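Local coordinates for StiE protein (Stigmatella aurantiaca, PDB 6ECX) that is a polyketide synthase whose oxygen methyltransferase domain, the part in this chain, binds S-adenosylmethionine, the methyl donor for O-methylation of polyketides, at residues A13-S18 / G162-G167; M93-G98 / L189-F194. All coordinates share one frame; numbering follows the deposited sequence.

Contact 1: residues A13-S18 / G162-G167. With SAM (S-adenosylmethionine), chain B.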
loop_
_atom_site.group_PDB
_atom_site.type_symbol
_atom_site.label_atom_id
_atom_site.label_comp_id
_atom_site.label_asym_id
_atom_site.label_seq_id
_atom_site.Cartn_x
_atom_site.Cartn_y
_atom_site.Cartn_z
ATOM N N ALA A 13 -3.136 12.071 -7.978
ATOM C CA ALA A 13 -3.749 12.827 -6.890
ATOM C C ALA A 13 -5.264 12.647 -6.840
ATOM O O ALA A 13 -5.854 12.728 -5.757
ATOM C CB ALA A 13 -3.389 14.307 -7.018
ATOM N N SER A 14 -5.910 12.397 -7.985
ATOM C CA SER A 14 -7.367 12.270 -8.003
ATOM C C SER A 14 -7.836 10.974 -7.355
ATOM O O SER A 14 -8.918 10.937 -6.758
ATOM C CB SER A 14 -7.889 12.355 -9.437
ATOM O OG SER A 14 -7.616 13.622 -10.002
ATOM N N PHE A 15 -7.048 9.905 -7.473
ATOM C CA PHE A 15 -7.410 8.633 -6.853
ATOM C C PHE A 15 -7.291 8.705 -5.336
ATOM O O PHE A 15 -8.094 8.103 -4.613
ATOM C CB PHE A 15 -6.530 7.519 -7.424
ATOM C CG PHE A 15 -6.320 6.353 -6.491
ATOM C CD1 PHE A 15 -7.252 5.333 -6.409
ATOM C CD2 PHE A 15 -5.171 6.263 -5.718
ATOM C CE1 PHE A 15 -7.054 4.256 -5.559
ATOM C CE2 PHE A 15 -4.971 5.190 -4.866
ATOM C CZ PHE A 15 -5.911 4.183 -4.790
ATOM N N TYR A 16 -6.297 9.437 -4.834
ATOM C CA TYR A 16 -6.087 9.525 -3.395
ATOM C C TYR A 16 -7.087 10.462 -2.726
ATOM O O TYR A 16 -7.413 10.277 -1.549
ATOM C CB TYR A 16 -4.645 9.957 -3.115
ATOM C CG TYR A 16 -3.646 8.819 -3.188
ATOM C CD1 TYR A 16 -3.851 7.645 -2.471
ATOM C CD2 TYR A 16 -2.509 8.908 -3.984
ATOM C CE1 TYR A 16 -2.946 6.598 -2.527
ATOM C CE2 TYR A 16 -1.599 7.858 -4.052
ATOM C CZ TYR A 16 -1.826 6.710 -3.318
ATOM O OH TYR A 16 -0.936 5.668 -3.373
ATOM N N ASP A 17 -7.587 11.467 -3.450
ATOM C CA ASP A 17 -8.695 12.258 -2.928
ATOM C C ASP A 17 -9.967 11.426 -2.824
ATOM O O ASP A 17 -10.818 11.694 -1.968
ATOM C CB ASP A 17 -8.933 13.483 -3.810
ATOM C CG ASP A 17 -7.776 14.457 -3.777
ATOM O OD1 ASP A 17 -7.144 14.598 -2.708
ATOM O OD2 ASP A 17 -7.498 15.084 -4.822
ATOM N N SER A 18 -10.108 10.415 -3.682
ATOM C CA SER A 18 -11.272 9.539 -3.626
ATOM C C SER A 18 -11.271 8.700 -2.353
ATOM O O SER A 18 -12.303 8.569 -1.683
ATOM C CB SER A 18 -11.305 8.644 -4.866
ATOM O OG SER A 18 -10.256 7.690 -4.849
ATOM N N GLY A 162 3.942 0.659 4.457
ATOM C CA GLY A 162 3.106 1.738 3.939
ATOM C C GLY A 162 2.440 1.271 2.667
ATOM O O GLY A 162 3.001 1.430 1.579
ATOM N N PHE A 163 1.253 0.673 2.781
ATOM C CA PHE A 163 0.529 0.152 1.627
ATOM C C PHE A 163 -0.529 1.186 1.253
ATOM O O PHE A 163 -1.517 1.362 1.978
ATOM C CB PHE A 163 -0.091 -1.215 1.922
ATOM C CG PHE A 163 0.913 -2.250 2.428
ATOM C CD1 PHE A 163 2.270 -2.160 2.092
ATOM C CD2 PHE A 163 0.497 -3.299 3.252
ATOM C CE1 PHE A 163 3.189 -3.098 2.566
ATOM C CE2 PHE A 163 1.405 -4.247 3.727
ATOM C CZ PHE A 163 2.764 -4.141 3.382
ATOM N N GLU A 164 -0.297 1.880 0.145
ATOM C CA GLU A 164 -1.182 2.935 -0.351
ATOM C C GLU A 164 -1.405 4.017 0.709
ATOM O O GLU A 164 -2.537 4.406 1.009
ATOM C CB GLU A 164 -2.510 2.347 -0.825
ATOM C CG GLU A 164 -2.407 1.395 -1.998
ATOM C CD GLU A 164 -3.773 0.913 -2.476
ATOM O OE1 GLU A 164 -3.832 -0.117 -3.179
ATOM O OE2 GLU A 164 -4.787 1.570 -2.148
ATOM N N VAL A 165 -0.305 4.501 1.287
ATOM C CA VAL A 165 -0.371 5.503 2.348
ATOM C C VAL A 165 0.455 6.731 1.980
ATOM O O VAL A 165 -0.045 7.861 1.994
ATOM C CB VAL A 165 0.110 4.930 3.696
ATOM C CG1 VAL A 165 -0.052 5.981 4.783
ATOM C CG2 VAL A 165 -0.635 3.649 4.041
ATOM N N ALA A 166 1.734 6.515 1.667
ATOM C CA ALA A 166 2.634 7.637 1.406
ATOM C C ALA A 166 2.080 8.560 0.327
ATOM O O ALA A 166 2.256 9.783 0.395
ATOM C CB ALA A 166 4.030 7.123 1.017
ATOM N N GLY A 167 1.383 7.996 -0.664
ATOM C CA GLY A 167 0.806 8.820 -1.716
ATOM C C GLY A 167 -0.244 9.803 -1.238
ATOM O O GLY A 167 -0.557 10.767 -1.950
HETATM N N SAM B . -2.617 0.141 4.666
HETATM C CA SAM B . -4.023 -0.178 4.872
HETATM C C SAM B . -4.459 -1.321 3.965
HETATM O O SAM B . -3.727 -1.661 3.040
HETATM O OXT SAM B . -5.523 -1.927 4.128
HETATM C CB SAM B . -4.879 1.052 4.623
HETATM C CG SAM B . -4.608 1.757 3.300
HETATM S SD SAM B . -5.827 3.072 3.033
HETATM C CE SAM B . -5.932 3.078 1.224
HETATM C "C5'" SAM B . -4.907 4.565 3.485
HETATM C "C4'" SAM B . -4.655 4.671 4.991
HETATM O "O4'" SAM B . -3.694 5.667 5.309
HETATM C "C3'" SAM B . -5.881 5.009 5.833
HETATM O "O3'" SAM B . -5.854 4.116 6.933
HETATM C "C2'" SAM B . -5.628 6.422 6.343
HETATM O "O2'" SAM B . -6.190 6.695 7.612
HETATM C "C1'" SAM B . -4.108 6.417 6.436
HETATM N N9 SAM B . -3.452 7.739 6.422
HETATM C C8 SAM B . -3.577 8.701 5.448
HETATM N N7 SAM B . -2.786 9.753 5.781
HETATM C C5 SAM B . -2.166 9.488 6.953
HETATM C C6 SAM B . -1.271 10.201 7.730
HETATM N N6 SAM B . -0.860 11.414 7.363
HETATM N N1 SAM B . -0.789 9.652 8.908
HETATM C C2 SAM B . -1.188 8.397 9.304
HETATM N N3 SAM B . -2.078 7.694 8.520
HETATM C C4 SAM B . -2.569 8.221 7.367
#
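Tyr16 lies with one face of its ring against Gly167. The carbonyl carbon of Gly167 sits 3.6 Å above the ring plane, offset toward the rim. Along the ring, Tyr16 CD2 meets Gly167 O at 3.4 Å and Tyr16 CE2 meets Gly167 CA at 3.5 Å. Gly167 has no side chain, and this lets the ring rest directly on its backbone. With CG beside the backbone N (chi1 -81°), the Tyr16 ring extends from the helix to the 3-10 segment at Gly167. Its other face is covered within the helix by Phe15 CE2.

Phe15 makes a second, lighter contact. Its CZ points at Glu164 OE2, 3.9 Å away and close to the ring plane, so the carboxylate meets the edge of the ring. Ring and carboxylate planes are 68° apart. No hydrogen bond joins the two segments.

The polar ends are held from outside. Tyr16 OH bonds to Asp193, which also receives Gly167 N, so one carboxylate holds both the tyrosine and the glycine that it packs on. Glu164 OE1 bonds to the hydroxyl of Tyr285. Glu164 O and OE2 are buried without a hydrogen-bonding partner in the model.

S-adenosylmethionine (SAM) lies against the end of strand 157-163 and the loop that follows. SAM N donates to Phe163 O at 3.2 Å. SAM CE, the methyl carbon that is transferred, is 3.9 Å from Glu164 OE2. Nearby, Val165 CG1 packs against SAM O4' at 3.7 Å. Helix 11-19 thus packs on the loop after strand 157-163, whose Glu164 borders the methyl group. Such a loop, at the C-terminal end of the fourth strand of the Rossmann-like methyltransferase fold, is part of the S-adenosylmethionine pocket.

Contact 2: residues M93-G98 / L189-F194; sequences MDFGCG and LIMADF. With SAM (S-adenosylmethionine), chain B.
Phe95 reaches Leu189 and Met191 by its side chain alone, because the loop after strand 91-94 and strand 187-196 share no backbone hydrogen bond and strand 157-163 runs between them in the sheet. The Phe95 ring turns an edge to both partners. Its CE2 is 4.1 Å from Leu189 CD1, and its CZ is 4.5 Å from Met191 CG. Both partner atoms lie near the ring plane. The side chains of Phe95 and Leu189 cross at about a right angle. CG of Phe95 stands between its own N and carbonyl carbon (chi1 62°), which carries the ring over strand 157-163, where Val160 touches both Phe95 and Leu189. Phe176 of helix 172-181 packs on Leu189 and Met191, while Leu175 and Ile179 of that helix pack on Phe95.

The backbone beyond Phe95 serves the cofactor. Asp94 OD1 accepts from Gly96 N at 3.0 Å, forming an Asx turn. The N-H meets this oxygen on its anti side, 26° out of the carboxylate plane. The turn probably helps to place Gly96 O, which accepts from SAM N at 2.9 Å. Gly98 N gives a weak bond to SAM O3' (3.0 Å, 125°). Gly96 and Gly98, which carry no side chain, let the ligand lie close to the backbone. Phe95 O also lies 3.2 Å from SAM C2 and accepts from Ser148 OG. The sequence DFGCG at the end of the first strand is the glycine-rich first motif of class I methyltransferases, with the Phe95 side chain in the hydrophobic core between the sheet and helix 172-181.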
loop_
_atom_site.group_PDB
_atom_site.type_symbol
_atom_site.label_atom_id
_atom_site.label_comp_id
_atom_site.label_asym_id
_atom_site.label_seq_id
_atom_site.Cartn_x
_atom_site.Cartn_y
_atom_site.Cartn_z
ATOM N N MET A 93 6.282 -1.179 12.214
ATOM C CA MET A 93 5.488 0.054 12.197
ATOM C C MET A 93 4.657 0.098 10.923
ATOM O O MET A 93 5.211 -0.015 9.826
ATOM C CB MET A 93 6.389 1.292 12.256
ATOM C CG MET A 93 5.655 2.629 12.255
ATOM S SD MET A 93 4.843 2.891 13.859
ATOM C CE MET A 93 3.260 3.556 13.281
ATOM N N ASP A 94 3.329 0.291 11.059
ATOM C CA ASP A 94 2.430 0.484 9.913
ATOM C C ASP A 94 1.974 1.933 9.924
ATOM O O ASP A 94 1.155 2.319 10.771
ATOM C CB ASP A 94 1.226 -0.456 9.993
ATOM C CG ASP A 94 0.298 -0.352 8.775
ATOM O OD1 ASP A 94 0.297 0.678 8.063
ATOM O OD2 ASP A 94 -0.448 -1.329 8.531
ATOM N N PHE A 95 2.489 2.757 9.001
ATOM C CA PHE A 95 2.223 4.181 9.160
ATOM C C PHE A 95 0.918 4.639 8.512
ATOM O O PHE A 95 0.637 5.839 8.508
ATOM C CB PHE A 95 3.415 5.032 8.686
ATOM C CG PHE A 95 3.770 4.904 7.233
ATOM C CD1 PHE A 95 3.134 5.676 6.282
ATOM C CD2 PHE A 95 4.814 4.083 6.832
ATOM C CE1 PHE A 95 3.499 5.609 4.945
ATOM C CE2 PHE A 95 5.200 4.016 5.495
ATOM C CZ PHE A 95 4.541 4.772 4.552
ATOM N N GLY A 96 0.093 3.716 8.030
ATOM C CA GLY A 96 -1.269 4.046 7.629
ATOM C C GLY A 96 -2.118 2.798 7.713
ATOM O O GLY A 96 -2.437 2.197 6.689
ATOM N N CYS A 97 -2.493 2.398 8.932
ATOM C CA CYS A 97 -2.830 1.003 9.201
ATOM C C CYS A 97 -4.279 0.623 8.888
ATOM O O CYS A 97 -4.643 -0.541 9.099
ATOM C CB CYS A 97 -2.497 0.666 10.662
ATOM S SG CYS A 97 -3.409 1.621 11.914
ATOM N N GLY A 98 -5.093 1.534 8.362
ATOM C CA GLY A 98 -6.432 1.151 7.922
ATOM C C GLY A 98 -7.255 0.500 9.025
ATOM O O GLY A 98 -7.426 1.054 10.119
ATOM N N LEU A 189 11.772 -1.253 4.668
ATOM C CA LEU A 189 10.548 -0.498 4.377
ATOM C C LEU A 189 9.911 -1.164 3.172
ATOM O O LEU A 189 10.579 -1.331 2.147
ATOM C CB LEU A 189 10.885 0.960 4.051
ATOM C CG LEU A 189 9.793 1.855 3.444
ATOM C CD1 LEU A 189 8.648 2.050 4.453
ATOM C CD2 LEU A 189 10.407 3.175 3.017
ATOM N N ILE A 190 8.662 -1.614 3.292
ATOM C CA ILE A 190 7.959 -2.134 2.127
ATOM C C ILE A 190 6.745 -1.240 1.881
ATOM O O ILE A 190 6.045 -0.850 2.820
ATOM C CB ILE A 190 7.586 -3.626 2.254
ATOM C CG1 ILE A 190 6.768 -3.919 3.489
ATOM C CG2 ILE A 190 8.890 -4.541 2.237
ATOM C CD1 ILE A 190 6.379 -5.422 3.574
ATOM N N MET A 191 6.546 -0.864 0.622
ATOM C CA MET A 191 5.489 0.067 0.283
ATOM C C MET A 191 4.812 -0.391 -0.988
ATOM O O MET A 191 5.444 -0.984 -1.864
ATOM C CB MET A 191 6.018 1.482 0.073
ATOM C CG MET A 191 6.338 2.219 1.338
ATOM S SD MET A 191 7.070 3.795 0.906
ATOM C CE MET A 191 6.227 4.182 -0.620
ATOM N N ALA A 192 3.507 -0.146 -1.056
ATOM C CA ALA A 192 2.767 -0.189 -2.302
ATOM C C ALA A 192 2.342 1.239 -2.606
ATOM O O ALA A 192 1.745 1.901 -1.747
ATOM C CB ALA A 192 1.553 -1.121 -2.195
ATOM N N ASP A 193 2.687 1.722 -3.796
ATOM C CA ASP A 193 2.334 3.084 -4.173
ATOM C C ASP A 193 2.534 3.256 -5.674
ATOM O O ASP A 193 2.923 2.324 -6.385
ATOM C CB ASP A 193 3.126 4.119 -3.377
ATOM C CG ASP A 193 2.249 5.277 -2.923
ATOM O OD1 ASP A 193 1.552 5.851 -3.775
ATOM O OD2 ASP A 193 2.228 5.586 -1.718
ATOM N N PHE A 194 2.229 4.458 -6.147
ATOM C CA PHE A 194 2.225 4.773 -7.566
ATOM C C PHE A 194 3.478 5.530 -7.977
ATOM O O PHE A 194 3.967 6.396 -7.243
ATOM C CB PHE A 194 1.007 5.611 -7.927
ATOM C CG PHE A 194 -0.275 4.877 -7.779
ATOM C CD1 PHE A 194 -0.755 4.083 -8.813
ATOM C CD2 PHE A 194 -1.001 4.968 -6.605
ATOM C CE1 PHE A 194 -1.942 3.393 -8.676
ATOM C CE2 PHE A 194 -2.199 4.290 -6.462
ATOM C CZ PHE A 194 -2.671 3.502 -7.496
HETATM N N SAM B . -2.617 0.141 4.666
HETATM C CA SAM B . -4.023 -0.178 4.872
HETATM C C SAM B . -4.459 -1.321 3.965
HETATM O O SAM B . -3.727 -1.661 3.040
HETATM O OXT SAM B . -5.523 -1.927 4.128
HETATM C CB SAM B . -4.879 1.052 4.623
HETATM C CG SAM B . -4.608 1.757 3.300
HETATM S SD SAM B . -5.827 3.072 3.033
HETATM C CE SAM B . -5.932 3.078 1.224
HETATM C "C5'" SAM B . -4.907 4.565 3.485
HETATM C "C4'" SAM B . -4.655 4.671 4.991
HETATM O "O4'" SAM B . -3.694 5.667 5.309
HETATM C "C3'" SAM B . -5.881 5.009 5.833
HETATM O "O3'" SAM B . -5.854 4.116 6.933
HETATM C "C2'" SAM B . -5.628 6.422 6.343
HETATM O "O2'" SAM B . -6.190 6.695 7.612
HETATM C "C1'" SAM B . -4.108 6.417 6.436
HETATM N N9 SAM B . -3.452 7.739 6.422
HETATM C C8 SAM B . -3.577 8.701 5.448
HETATM N N7 SAM B . -2.786 9.753 5.781
HETATM C C5 SAM B . -2.166 9.488 6.953
HETATM C C6 SAM B . -1.271 10.201 7.730
HETATM N N6 SAM B . -0.860 11.414 7.363
HETATM N N1 SAM B . -0.789 9.652 8.908
HETATM C C2 SAM B . -1.188 8.397 9.304
HETATM N N3 SAM B . -2.078 7.694 8.520
HETATM C C4 SAM B . -2.569 8.221 7.367
#

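Both contacts are buried, and both include residues of the SAM pocket, which lie at or just beyond the C-terminal ends of strands 91-94 and 157-163 of one sheet. Contact 2 lies nearer the centre of the chain and is hydrophobic across its segments. In contact 1 an N-terminal helix brings aromatic rings against backbone and a carboxylate, on the side of the methyl group. Asp193, on strand 187-196, joins the two contacts through its carboxylate. Phe194 packs on Phe15. The first part of strand 187-196 meets Phe95, and its last part meets helix 11-19 and the loop at Gly167. SAM N is shared too, by Gly96 O and Phe163 O.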